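Local coordinates for linoleate 11-lipoxygenase (Gaeumannomyces graminis, PDB 5FX8), which oxygenates linoleic and alpha-linolenic acids to their 11S- and 13R-hydroperoxides with the aid of a catalytic manganese ion, at residues P54-R59 against R432-Q437; R306-S309 against V314-V317; Y47-N52 against S418-D423; A64-L69 against L308-P313; F82-E87 against V300-F305. All blocks are in the same frame, centred on the assembly; numbering follows the deposited sequence.

Contact 1 (P54-R59 against R432-Q437). With NAG (2-acetamido-2-deoxy-beta-D-glucopyranose), chain E.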
# COMPACT_ATOMS: atom_id res chain seq x y z
N PRO A 54 -11.48 38.32 -10.52
CA PRO A 54 -12.49 39.07 -11.28
C PRO A 54 -13.67 38.22 -11.65
O PRO A 54 -14.81 38.65 -11.50
CB PRO A 54 -11.73 39.51 -12.53
CG PRO A 54 -10.37 39.34 -12.24
CD PRO A 54 -10.22 38.24 -11.25
N ASN A 55 -13.42 37.01 -12.08
CA ASN A 55 -14.46 36.09 -12.50
C ASN A 55 -15.11 35.37 -11.34
O ASN A 55 -15.50 34.21 -11.44
CB ASN A 55 -13.84 35.12 -13.50
CG ASN A 55 -13.11 35.84 -14.58
OD1 ASN A 55 -11.90 35.75 -14.70
ND2 ASN A 55 -13.84 36.63 -15.34
N GLN A 56 -15.32 36.08 -10.25
CA GLN A 56 -15.84 35.43 -9.06
C GLN A 56 -17.26 34.89 -9.28
O GLN A 56 -17.63 33.88 -8.67
CB GLN A 56 -15.76 36.42 -7.91
CG GLN A 56 -16.12 35.90 -6.57
CD GLN A 56 -15.88 36.91 -5.45
OE1 GLN A 56 -16.82 37.53 -4.96
NE2 GLN A 56 -14.64 37.07 -5.04
N GLY A 57 -18.06 35.50 -10.13
CA GLY A 57 -19.43 35.04 -10.26
C GLY A 57 -19.50 33.75 -11.04
O GLY A 57 -20.32 32.87 -10.76
N ALA A 58 -18.61 33.62 -12.02
CA ALA A 58 -18.52 32.37 -12.77
C ALA A 58 -17.92 31.28 -11.91
O ALA A 58 -18.34 30.12 -12.00
CB ALA A 58 -17.68 32.59 -14.02
N ARG A 59 -16.91 31.63 -11.10
CA ARG A 59 -16.31 30.70 -10.16
C ARG A 59 -17.37 30.15 -9.21
O ARG A 59 -17.51 28.94 -9.02
CB ARG A 59 -15.18 31.42 -9.41
CG ARG A 59 -14.41 30.63 -8.38
CD ARG A 59 -13.16 31.39 -7.97
NE ARG A 59 -12.35 30.70 -6.97
CZ ARG A 59 -11.04 30.77 -6.90
NH1 ARG A 59 -10.39 31.52 -7.75
NH2 ARG A 59 -10.39 30.11 -5.97
N ARG A 432 -11.59 35.96 4.95
CA ARG A 432 -12.33 36.46 3.80
C ARG A 432 -12.30 35.52 2.60
O ARG A 432 -12.78 35.91 1.53
CB ARG A 432 -11.80 37.82 3.39
CG ARG A 432 -11.95 38.85 4.44
CD ARG A 432 -11.45 40.18 3.98
NE ARG A 432 -10.69 40.73 5.07
CZ ARG A 432 -9.38 40.86 5.02
NH1 ARG A 432 -8.76 40.54 3.90
NH2 ARG A 432 -8.71 41.34 6.06
N ASP A 433 -11.71 34.33 2.74
CA ASP A 433 -11.79 33.24 1.77
C ASP A 433 -13.09 32.48 2.04
O ASP A 433 -13.13 31.53 2.82
CB ASP A 433 -10.56 32.33 1.89
CG ASP A 433 -10.54 31.17 0.91
OD1 ASP A 433 -11.58 30.86 0.32
OD2 ASP A 433 -9.48 30.53 0.73
N TYR A 434 -14.17 32.92 1.40
CA TYR A 434 -15.47 32.33 1.67
C TYR A 434 -15.53 30.88 1.23
O TYR A 434 -16.29 30.10 1.81
CB TYR A 434 -16.59 33.16 1.01
CG TYR A 434 -16.45 33.33 -0.48
CD1 TYR A 434 -16.91 32.37 -1.34
CD2 TYR A 434 -15.84 34.45 -1.01
CE1 TYR A 434 -16.77 32.51 -2.66
CE2 TYR A 434 -15.71 34.59 -2.32
CZ TYR A 434 -16.17 33.64 -3.15
OH TYR A 434 -16.01 33.82 -4.50
N GLU A 435 -14.69 30.48 0.27
CA GLU A 435 -14.64 29.06 -0.09
C GLU A 435 -14.08 28.22 1.06
O GLU A 435 -14.66 27.19 1.40
CB GLU A 435 -13.83 28.88 -1.37
CG GLU A 435 -14.51 29.46 -2.59
CD GLU A 435 -13.71 29.37 -3.86
OE1 GLU A 435 -12.60 28.85 -3.85
OE2 GLU A 435 -14.21 29.84 -4.89
N LEU A 436 -12.97 28.65 1.67
CA LEU A 436 -12.44 27.91 2.81
C LEU A 436 -13.44 27.85 3.96
O LEU A 436 -13.65 26.79 4.57
CB LEU A 436 -11.14 28.55 3.29
CG LEU A 436 -10.50 27.84 4.47
CD1 LEU A 436 -9.84 26.60 3.97
CD2 LEU A 436 -9.49 28.75 5.03
N GLN A 437 -14.05 28.98 4.28
CA GLN A 437 -15.03 29.02 5.35
C GLN A 437 -16.24 28.17 5.03
O GLN A 437 -16.83 27.55 5.92
CB GLN A 437 -15.45 30.47 5.63
CG GLN A 437 -14.34 31.41 6.09
CD GLN A 437 -13.42 30.91 7.23
OE1 GLN A 437 -13.85 30.29 8.19
NE2 GLN A 437 -12.16 31.23 7.13
C1 NAG E . -19.66 34.28 -4.46
C2 NAG E . -20.18 35.72 -4.51
C3 NAG E . -19.97 36.42 -3.17
C4 NAG E . -20.53 35.58 -2.03
C5 NAG E . -19.93 34.19 -2.11
C6 NAG E . -20.45 33.25 -1.06
C7 NAG E . -20.11 36.94 -6.66
C8 NAG E . -19.24 37.72 -7.60
N2 NAG E . -19.51 36.47 -5.56
O3 NAG E . -20.55 37.72 -3.19
O4 NAG E . -20.19 36.14 -0.77
O5 NAG E . -20.24 33.61 -3.37
O6 NAG E . -21.85 33.08 -1.23
O7 NAG E . -21.29 36.74 -6.88

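Contact 2 (R306-S309 against V314-V317)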
# COMPACT_ATOMS: atom_id res chain seq x y z
N ARG A 306 -17.23 19.95 -2.68
CA ARG A 306 -18.50 20.65 -2.75
C ARG A 306 -18.43 22.15 -2.43
O ARG A 306 -19.48 22.80 -2.50
CB ARG A 306 -19.49 19.98 -1.79
CG ARG A 306 -19.86 18.58 -2.23
CD ARG A 306 -20.91 18.01 -1.37
NE ARG A 306 -21.94 18.99 -1.09
CZ ARG A 306 -23.02 19.19 -1.83
NH1 ARG A 306 -23.24 18.46 -2.92
NH2 ARG A 306 -23.89 20.12 -1.47
N THR A 307 -17.27 22.73 -2.12
CA THR A 307 -17.24 24.10 -1.61
C THR A 307 -16.08 24.93 -2.15
O THR A 307 -16.24 26.12 -2.42
CB THR A 307 -17.17 24.13 -0.08
OG1 THR A 307 -16.14 23.24 0.37
CG2 THR A 307 -18.49 23.80 0.57
N LEU A 308 -14.89 24.34 -2.25
CA LEU A 308 -13.75 25.01 -2.85
C LEU A 308 -13.83 24.92 -4.36
O LEU A 308 -14.23 23.89 -4.92
CB LEU A 308 -12.43 24.40 -2.39
CG LEU A 308 -12.24 24.13 -0.93
CD1 LEU A 308 -10.92 23.46 -0.72
CD2 LEU A 308 -12.28 25.43 -0.23
N SER A 309 -13.40 25.98 -5.02
CA SER A 309 -13.33 25.97 -6.46
C SER A 309 -12.30 24.96 -6.91
O SER A 309 -11.33 24.67 -6.21
CB SER A 309 -12.96 27.36 -6.98
OG SER A 309 -12.80 27.39 -8.38
N VAL A 314 -5.88 25.04 -2.31
CA VAL A 314 -6.06 23.97 -1.34
C VAL A 314 -6.80 22.79 -1.98
O VAL A 314 -6.51 21.63 -1.68
CB VAL A 314 -6.79 24.50 -0.10
CG1 VAL A 314 -7.06 23.39 0.83
CG2 VAL A 314 -5.94 25.50 0.59
N MET A 315 -7.74 23.08 -2.89
CA MET A 315 -8.42 22.02 -3.62
C MET A 315 -7.44 21.19 -4.42
O MET A 315 -7.58 19.97 -4.48
CB MET A 315 -9.47 22.61 -4.57
CG MET A 315 -10.42 21.57 -5.18
SD MET A 315 -11.48 20.85 -3.92
CE MET A 315 -10.82 19.22 -3.72
N GLY A 316 -6.45 21.83 -5.03
CA GLY A 316 -5.47 21.10 -5.80
C GLY A 316 -4.57 20.22 -4.96
O GLY A 316 -4.26 19.09 -5.34
N VAL A 317 -4.16 20.70 -3.79
CA VAL A 317 -3.36 19.84 -2.92
C VAL A 317 -4.21 18.69 -2.34
O VAL A 317 -3.74 17.54 -2.23
CB VAL A 317 -2.68 20.70 -1.85
CG1 VAL A 317 -2.04 19.89 -0.76
CG2 VAL A 317 -1.64 21.52 -2.52

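Contact 3 (Y47-N52 against S418-D423). Unlike the reference sequence in segment 47-52: N52 (reference Lys).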
# COMPACT_ATOMS: atom_id res chain seq x y z
N TYR A 47 -3.84 28.51 -10.11
CA TYR A 47 -4.58 28.35 -8.85
C TYR A 47 -4.57 29.68 -8.09
O TYR A 47 -3.50 30.24 -7.85
CB TYR A 47 -3.97 27.26 -7.98
CG TYR A 47 -4.15 25.86 -8.49
CD1 TYR A 47 -5.30 25.14 -8.22
CD2 TYR A 47 -3.16 25.25 -9.22
CE1 TYR A 47 -5.45 23.87 -8.67
CE2 TYR A 47 -3.31 23.99 -9.68
CZ TYR A 47 -4.46 23.30 -9.40
OH TYR A 47 -4.59 22.01 -9.86
N THR A 48 -5.74 30.17 -7.71
CA THR A 48 -5.81 31.41 -6.96
C THR A 48 -6.90 31.33 -5.90
O THR A 48 -7.79 30.48 -5.95
CB THR A 48 -6.12 32.62 -7.86
OG1 THR A 48 -7.38 32.41 -8.49
CG2 THR A 48 -5.07 32.84 -8.92
N LEU A 49 -6.84 32.25 -4.96
CA LEU A 49 -7.89 32.45 -3.98
C LEU A 49 -9.08 33.16 -4.61
O LEU A 49 -8.94 33.82 -5.64
CB LEU A 49 -7.37 33.26 -2.81
CG LEU A 49 -6.38 32.53 -1.91
CD1 LEU A 49 -5.96 33.46 -0.79
CD2 LEU A 49 -7.02 31.28 -1.36
N PRO A 50 -10.28 33.02 -4.04
CA PRO A 50 -11.43 33.75 -4.57
C PRO A 50 -11.46 35.21 -4.19
O PRO A 50 -12.15 35.99 -4.84
CB PRO A 50 -12.62 33.01 -3.96
CG PRO A 50 -12.08 32.47 -2.70
CD PRO A 50 -10.69 32.06 -3.00
N ASN A 51 -10.70 35.59 -3.16
CA ASN A 51 -10.75 36.95 -2.61
C ASN A 51 -10.67 38.01 -3.70
O ASN A 51 -11.54 38.88 -3.79
CB ASN A 51 -9.63 37.11 -1.58
CG ASN A 51 -9.54 35.93 -0.61
OD1 ASN A 51 -9.75 34.78 -1.00
ND2 ASN A 51 -9.24 36.21 0.66
N ASN A 52 -9.68 37.92 -4.57
CA ASN A 52 -9.53 39.00 -5.54
C ASN A 52 -9.60 38.53 -6.98
O ASN A 52 -8.80 38.92 -7.83
CB ASN A 52 -8.23 39.72 -5.30
CG ASN A 52 -8.24 40.39 -3.99
OD1 ASN A 52 -9.02 41.30 -3.77
ND2 ASN A 52 -7.42 39.93 -3.09
N SER A 418 2.40 30.94 1.56
CA SER A 418 2.51 31.36 0.17
C SER A 418 1.14 31.72 -0.42
O SER A 418 1.03 32.65 -1.23
CB SER A 418 3.19 30.27 -0.65
OG SER A 418 2.93 30.40 -2.04
N THR A 419 0.10 31.00 -0.03
CA THR A 419 -1.22 31.26 -0.60
C THR A 419 -1.87 32.51 -0.04
O THR A 419 -2.54 33.24 -0.76
CB THR A 419 -2.09 30.04 -0.36
OG1 THR A 419 -1.52 28.94 -1.04
CG2 THR A 419 -3.51 30.26 -0.82
N TYR A 420 -1.70 32.75 1.25
CA TYR A 420 -2.39 33.81 1.95
C TYR A 420 -1.51 35.00 2.30
O TYR A 420 -2.03 36.02 2.74
CB TYR A 420 -3.02 33.26 3.22
CG TYR A 420 -4.12 32.28 2.94
CD1 TYR A 420 -5.39 32.73 2.68
CD2 TYR A 420 -3.88 30.91 2.95
CE1 TYR A 420 -6.39 31.86 2.43
CE2 TYR A 420 -4.88 30.03 2.69
CZ TYR A 420 -6.15 30.51 2.43
OH TYR A 420 -7.18 29.67 2.17
N GLY A 421 -0.20 34.85 2.18
CA GLY A 421 0.76 35.94 2.22
C GLY A 421 0.95 36.71 3.50
O GLY A 421 0.75 37.93 3.49
N ALA A 422 1.36 36.07 4.60
CA ALA A 422 1.76 36.85 5.78
C ALA A 422 2.52 35.99 6.77
O ALA A 422 3.37 35.19 6.38
CB ALA A 422 0.56 37.52 6.47
N ASP A 423 2.21 36.12 8.06
CA ASP A 423 3.02 35.52 9.11
C ASP A 423 2.12 34.92 10.18
O ASP A 423 1.55 35.66 10.99
CB ASP A 423 3.96 36.56 9.73
CG ASP A 423 3.21 37.76 10.29
OD1 ASP A 423 2.36 37.59 11.19
OD2 ASP A 423 3.46 38.89 9.81

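Contact 4 (A64-L69 against L308-P313)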
# COMPACT_ATOMS: atom_id res chain seq x y z
N ALA A 64 -21.52 25.94 -7.81
CA ALA A 64 -22.92 25.59 -7.60
C ALA A 64 -23.31 24.39 -8.45
O ALA A 64 -24.15 23.59 -8.04
CB ALA A 64 -23.82 26.77 -7.89
N ARG A 65 -22.67 24.23 -9.60
CA ARG A 65 -22.97 23.08 -10.45
C ARG A 65 -22.30 21.80 -9.96
O ARG A 65 -22.89 20.73 -10.05
CB ARG A 65 -22.60 23.40 -11.89
CG ARG A 65 -22.98 22.31 -12.84
CD ARG A 65 -24.11 22.68 -13.80
NE ARG A 65 -24.38 21.58 -14.74
CZ ARG A 65 -23.70 21.37 -15.86
NH1 ARG A 65 -22.69 22.16 -16.21
NH2 ARG A 65 -24.02 20.34 -16.63
N LYS A 66 -21.09 21.89 -9.41
CA LYS A 66 -20.55 20.75 -8.66
C LYS A 66 -21.49 20.32 -7.55
O LYS A 66 -21.64 19.13 -7.29
CB LYS A 66 -19.18 21.09 -8.08
CG LYS A 66 -18.06 21.09 -9.08
CD LYS A 66 -16.71 20.86 -8.43
CE LYS A 66 -16.37 22.00 -7.51
NZ LYS A 66 -15.05 21.88 -6.85
N ARG A 67 -22.12 21.27 -6.85
CA ARG A 67 -23.00 20.87 -5.76
C ARG A 67 -24.29 20.22 -6.24
O ARG A 67 -24.99 19.60 -5.42
CB ARG A 67 -23.34 22.06 -4.87
CG ARG A 67 -22.15 22.56 -4.09
CD ARG A 67 -22.38 23.91 -3.40
NE ARG A 67 -23.33 23.77 -2.34
CZ ARG A 67 -23.04 23.44 -1.10
NH1 ARG A 67 -21.79 23.21 -0.74
NH2 ARG A 67 -24.01 23.34 -0.21
N GLU A 68 -24.63 20.33 -7.51
CA GLU A 68 -25.80 19.60 -7.97
C GLU A 68 -25.48 18.19 -8.41
O GLU A 68 -26.38 17.36 -8.48
CB GLU A 68 -26.48 20.34 -9.12
CG GLU A 68 -27.31 21.54 -8.71
CD GLU A 68 -27.90 22.31 -9.88
OE1 GLU A 68 -27.14 22.71 -10.81
OE2 GLU A 68 -29.13 22.52 -9.87
N LEU A 69 -24.24 17.89 -8.70
CA LEU A 69 -23.90 16.63 -9.32
C LEU A 69 -23.01 15.75 -8.47
O LEU A 69 -22.88 14.56 -8.78
CB LEU A 69 -23.23 16.87 -10.68
CG LEU A 69 -23.93 17.84 -11.63
CD1 LEU A 69 -23.11 18.08 -12.87
CD2 LEU A 69 -25.20 17.24 -12.01
N LEU A 308 -14.89 24.34 -2.25
CA LEU A 308 -13.75 25.01 -2.85
C LEU A 308 -13.83 24.92 -4.36
O LEU A 308 -14.23 23.89 -4.92
CB LEU A 308 -12.43 24.40 -2.39
CG LEU A 308 -12.24 24.13 -0.93
CD1 LEU A 308 -10.92 23.46 -0.72
CD2 LEU A 308 -12.28 25.43 -0.23
N SER A 309 -13.40 25.98 -5.02
CA SER A 309 -13.33 25.97 -6.46
C SER A 309 -12.30 24.96 -6.91
O SER A 309 -11.33 24.67 -6.21
CB SER A 309 -12.96 27.36 -6.98
OG SER A 309 -12.80 27.39 -8.38
N ASP A 310 -12.48 24.42 -8.10
CA ASP A 310 -11.41 23.63 -8.65
C ASP A 310 -10.12 24.44 -8.80
O ASP A 310 -9.03 23.85 -8.79
CB ASP A 310 -11.88 23.03 -9.97
CG ASP A 310 -12.88 21.88 -9.79
OD1 ASP A 310 -12.95 21.22 -8.71
OD2 ASP A 310 -13.60 21.62 -10.76
N ARG A 311 -10.19 25.77 -8.90
CA ARG A 311 -8.99 26.58 -9.04
C ARG A 311 -8.42 27.05 -7.71
O ARG A 311 -7.41 27.74 -7.70
CB ARG A 311 -9.25 27.79 -9.95
CG ARG A 311 -9.74 27.39 -11.32
CD ARG A 311 -9.88 28.57 -12.27
NE ARG A 311 -11.05 29.43 -12.04
CZ ARG A 311 -10.97 30.71 -11.68
NH1 ARG A 311 -9.79 31.29 -11.49
NH2 ARG A 311 -12.08 31.42 -11.51
N HIS A 312 -9.02 26.68 -6.62
CA HIS A 312 -8.49 26.98 -5.30
C HIS A 312 -7.24 26.17 -5.01
O HIS A 312 -7.23 24.95 -5.20
CB HIS A 312 -9.54 26.69 -4.27
CG HIS A 312 -9.30 27.34 -2.97
ND1 HIS A 312 -8.21 27.07 -2.19
CD2 HIS A 312 -10.02 28.26 -2.29
CE1 HIS A 312 -8.26 27.79 -1.09
NE2 HIS A 312 -9.35 28.52 -1.13
N PRO A 313 -6.16 26.79 -4.52
CA PRO A 313 -4.90 26.04 -4.29
C PRO A 313 -5.01 24.90 -3.30
O PRO A 313 -4.31 23.88 -3.41
CB PRO A 313 -3.95 27.14 -3.80
CG PRO A 313 -4.51 28.38 -4.38
CD PRO A 313 -5.98 28.24 -4.35

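Contact 5 (F82-E87 against V300-F305). With NAG (2-acetamido-2-deoxy-beta-D-glucopyranose), chain J.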
# COMPACT_ATOMS: atom_id res chain seq x y z
N PHE A 82 -20.17 9.10 4.62
CA PHE A 82 -20.82 9.19 3.33
C PHE A 82 -19.82 8.93 2.21
O PHE A 82 -18.67 9.35 2.28
CB PHE A 82 -21.46 10.58 3.15
CG PHE A 82 -22.57 10.91 4.13
CD1 PHE A 82 -23.56 9.99 4.43
CD2 PHE A 82 -22.65 12.17 4.72
CE1 PHE A 82 -24.58 10.31 5.31
CE2 PHE A 82 -23.67 12.49 5.61
CZ PHE A 82 -24.63 11.56 5.90
N TYR A 83 -20.26 8.24 1.19
CA TYR A 83 -19.50 8.02 -0.03
C TYR A 83 -20.15 8.81 -1.16
O TYR A 83 -21.37 8.92 -1.20
CB TYR A 83 -19.44 6.54 -0.39
CG TYR A 83 -18.56 6.22 -1.57
CD1 TYR A 83 -17.20 6.03 -1.41
CD2 TYR A 83 -19.09 6.13 -2.84
CE1 TYR A 83 -16.42 5.75 -2.48
CE2 TYR A 83 -18.31 5.85 -3.89
CZ TYR A 83 -16.98 5.66 -3.71
OH TYR A 83 -16.21 5.38 -4.80
N PRO A 84 -19.37 9.42 -2.05
CA PRO A 84 -19.96 10.32 -3.04
C PRO A 84 -20.82 9.59 -4.04
O PRO A 84 -20.44 8.54 -4.56
CB PRO A 84 -18.74 10.95 -3.73
CG PRO A 84 -17.67 10.09 -3.44
CD PRO A 84 -17.91 9.51 -2.09
N THR A 85 -21.96 10.18 -4.33
CA THR A 85 -22.81 9.67 -5.39
C THR A 85 -23.20 10.84 -6.28
O THR A 85 -22.54 11.88 -6.22
CB THR A 85 -24.02 8.95 -4.79
OG1 THR A 85 -24.71 8.28 -5.82
CG2 THR A 85 -24.94 9.93 -4.09
N GLY A 86 -24.22 10.69 -7.12
CA GLY A 86 -24.54 11.68 -8.13
C GLY A 86 -23.76 11.45 -9.41
O GLY A 86 -22.84 10.64 -9.48
N GLU A 87 -24.14 12.16 -10.46
CA GLU A 87 -23.45 11.97 -11.74
C GLU A 87 -21.97 12.27 -11.62
O GLU A 87 -21.13 11.53 -12.15
CB GLU A 87 -24.08 12.85 -12.81
CG GLU A 87 -23.50 12.64 -14.17
CD GLU A 87 -24.06 13.61 -15.16
OE1 GLU A 87 -25.05 14.28 -14.82
OE2 GLU A 87 -23.50 13.72 -16.26
N VAL A 300 -13.68 14.40 4.31
CA VAL A 300 -13.11 15.75 4.31
C VAL A 300 -12.90 16.26 2.90
O VAL A 300 -13.18 17.42 2.58
CB VAL A 300 -11.79 15.78 5.11
CG1 VAL A 300 -11.09 17.16 4.96
CG2 VAL A 300 -12.04 15.44 6.57
N HIS A 301 -12.42 15.40 2.02
CA HIS A 301 -12.30 15.79 0.64
C HIS A 301 -13.66 15.97 -0.03
O HIS A 301 -13.78 16.79 -0.94
CB HIS A 301 -11.46 14.76 -0.10
CG HIS A 301 -11.35 15.01 -1.56
ND1 HIS A 301 -12.34 14.65 -2.45
CD2 HIS A 301 -10.37 15.57 -2.30
CE1 HIS A 301 -11.97 14.98 -3.68
NE2 HIS A 301 -10.78 15.55 -3.61
N GLU A 302 -14.70 15.24 0.37
CA GLU A 302 -16.01 15.45 -0.23
C GLU A 302 -16.53 16.84 0.10
O GLU A 302 -17.01 17.58 -0.78
CB GLU A 302 -17.01 14.41 0.30
CG GLU A 302 -16.84 13.06 -0.26
CD GLU A 302 -17.72 12.02 0.36
OE1 GLU A 302 -18.97 12.12 0.31
OE2 GLU A 302 -17.16 11.08 0.90
N ALA A 303 -16.47 17.18 1.38
CA ALA A 303 -16.92 18.48 1.81
C ALA A 303 -16.13 19.57 1.09
O ALA A 303 -16.72 20.56 0.63
CB ALA A 303 -16.81 18.56 3.33
N ALA A 304 -14.81 19.38 0.90
CA ALA A 304 -14.03 20.37 0.17
C ALA A 304 -14.45 20.47 -1.29
O ALA A 304 -14.59 21.57 -1.82
CB ALA A 304 -12.53 20.07 0.27
N PHE A 305 -14.62 19.34 -1.96
CA PHE A 305 -14.97 19.38 -3.38
C PHE A 305 -16.30 20.08 -3.61
O PHE A 305 -16.47 20.77 -4.61
CB PHE A 305 -15.00 17.96 -3.94
CG PHE A 305 -15.02 17.87 -5.43
CD1 PHE A 305 -13.88 18.11 -6.16
CD2 PHE A 305 -16.17 17.50 -6.09
CE1 PHE A 305 -13.90 18.00 -7.52
CE2 PHE A 305 -16.20 17.38 -7.45
CZ PHE A 305 -15.08 17.62 -8.17
C1 NAG J . -19.46 11.73 -16.80
C2 NAG J . -19.74 13.17 -17.24
C3 NAG J . -20.48 13.18 -18.58
C4 NAG J . -19.74 12.35 -19.62
C5 NAG J . -19.42 10.95 -19.07
C6 NAG J . -18.52 10.15 -19.98
C7 NAG J . -19.89 14.81 -15.41
C8 NAG J . -18.42 15.01 -15.56
N2 NAG J . -20.47 13.92 -16.23
O3 NAG J . -20.58 14.53 -19.02
O4 NAG J . -20.51 12.20 -20.81
O5 NAG J . -18.74 11.06 -17.81
O6 NAG J . -17.17 10.57 -19.92
O7 NAG J . -20.55 15.44 -14.57

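Contact 1 (P54-R59 against R432-Q437)
R59 and E435 join the two helix starts by a salt bridge. R59 has CG anti to its own backbone N (chi1 -180°) and runs extended to NE, which donates to E435 OE2 at 2.9 Å. That oxygen is met on its syn side, somewhat out of the carboxylate plane. R59 NH2 adds a weak bond to E435 OE1 at 3.3 Å. The two side chains are roughly perpendicular, and the guanidinium and carboxylate planes are 38° apart. R59 NH2 also bonds to T48 O, and NH1 forms a salt bridge with D53. Three residues, E435, T48 and D53, thus bond to this buried head group.

The bridge links the first turn of helix 56-69, near the N terminus of the chain, to the first turn of helix 434-444. D433 is the N-cap of the latter. Its OD1 accepts from L436 N at 2.9 Å.

Q56 and Y434 approach from opposite directions. The Q56 amide stands at 76° to the phenol ring and puts NE2 at the ring edge, 3.8 Å from Y434 CE2. NE2 is bonded to P50 O. Q56 OE1 accepts from N2 of the N-acetylglucosamine at 3.0 Å. This sugar belongs to the glycan on N60. It also lies over one face of Y434, with sugar C5 3.6 Å from Y434 CD1.

Contact 2 (R306-S309 against V314-V317)
L308 and M315 make the main apolar contact. L308 CB lies 4.0 Å from M315 SD. M315 is bent at chi2 (67°), which turns its sulfur back alongside the leucine. L308 CD1 reaches the start of the helix, 3.9 Å from M315 N. The same methyl touches V314 CG1 at 4.2 Å.

Polar atoms enter only through the backbone. S309 O lies against CB and CG of M315. No hydrogen bond links the two segments.

Neighbouring helices pack against the same residues. M315 also packs on H301 and F305 of helix 268-305, and V314 packs on F415 of helix 396-420.

All four touching residues are buried. This is a short connection between consecutive helices: the chain leaves helix 268-305, and the linker folds onto the first turn of helix 313-321.

Contact 3 (Y47-N52 against S418-D423)
L49 inserts its forked end against T419 and Y420. One branch, CD1, lies 3.4 Å from T419 O and 3.6 Å from Y420 CD1. The other branch, CD2, meets T419 CG2 at 3.7 Å and comes within 3.9 Å of Y420 OH. L49 crosses the tyrosine side chain at about a right angle. The contact is mainly apolar, and no hydrogen bond crosses between the segments.

With CG2 trans to the amide nitrogen, T419 places this methyl over one face of the Y420 ring, 3.7 Å above its plane and toward the rim. The same methyl thus serves both the ring and the leucine. T419 OG1 points back into the helix and bonds to F415 O.

The partners sit at the C-terminal end of helix 396-420. G421 leaves the helix with positive phi (67°). L49 belongs to the extended chain that precedes helix 56-69, so the N-terminal segment is pinned by L49 to the end of a long helix of the lipoxygenase fold.

Further out, Y420 OH bonds to D433 OD2, which fixes the outer end of the ring. L49 itself also touches D433 and H312. On its two flanks the loop is tied by a backbone bond between T48 and R311 and by N51 ND2 to A429 O.

Contact 4 (A64-L69 against L308-P313)
K66 and S309 are the nearest residues along the backbones, with CA atoms 9.2 Å apart. The first is helical, on helix 56-69. The second opens a type I beta turn from S309 to H312, closed by H312 N to S309 O at 3.1 Å. S309 OG also accepts from R311 N, an ST turn with a bond angle of 165°.

K66 bridges the gap alone. Its chain is bent at chi3 (-64°) and brings NZ to two acceptors. K66 NZ bonds to L308 O at 2.9 Å, almost in line with the carbonyl bond. NZ also forms a salt bridge with D310 OD1 at 2.9 Å, approaching from above the carboxylate plane. F305 O is a further acceptor, and the ammonium makes a cation-pi contact with the F305 ring.

NZ thus meets the carbonyl of F305, the last residue of helix 268-305, and that of L308 in the loop after it. Its charge would be expected to suit that end of the helix dipole.

Contact 5 (F82-E87 against V300-F305)
P84 CD meets two flat groups, one from each segment. It sits 3.4 Å above one face of the Y83 ring, toward the rim, and 3.5 Å from CD of the E302 carboxylate. E302 reaches out from its helix in an extended chain. Its OE2 is 2.7 Å from F82 O, and OE1 is 4.1 Å from F82 CB. F82 O also receives a weak bond from R329 NH2.

Strand 83-85 pairs with strand 71-73 in a two-stranded antiparallel sheet, and E302 also touches Y72 of the partner strand. This small ribbon rests on the C-terminal part of helix 268-305, the helix that supplies H290 and H294 to manganese. The side chain of Y83 is about 9 Å from that of H294, and its hydroxyl bonds to Y326 O.

Past the strand, E87 extends from the start of helix 86-124. Its OE2 accepts from N2 of an N-acetylglucosamine at 3.0 Å, nearly straight at 168°.

In the fold
From the N terminus, residues 47-52 open contact 3, which closes only at the end of helix 396-420. Residues 54-59 then open contact 1, closed slightly later at 432-437, so these two long loops cross. Helix 56-69 continues into contact 4, nested inside both and closed at 308-313. Contact 5 is nested deeper: it opens at 82-87 and closes at the end of helix 268-305. Contact 2 follows it in series, as a short local loop sharing L308 and S309 with contact 4. Together they fasten the N-terminal helix and the ribbon after it to helices 268-305, 313-321, 396-420 and 434-444, on one side of the chain's centre.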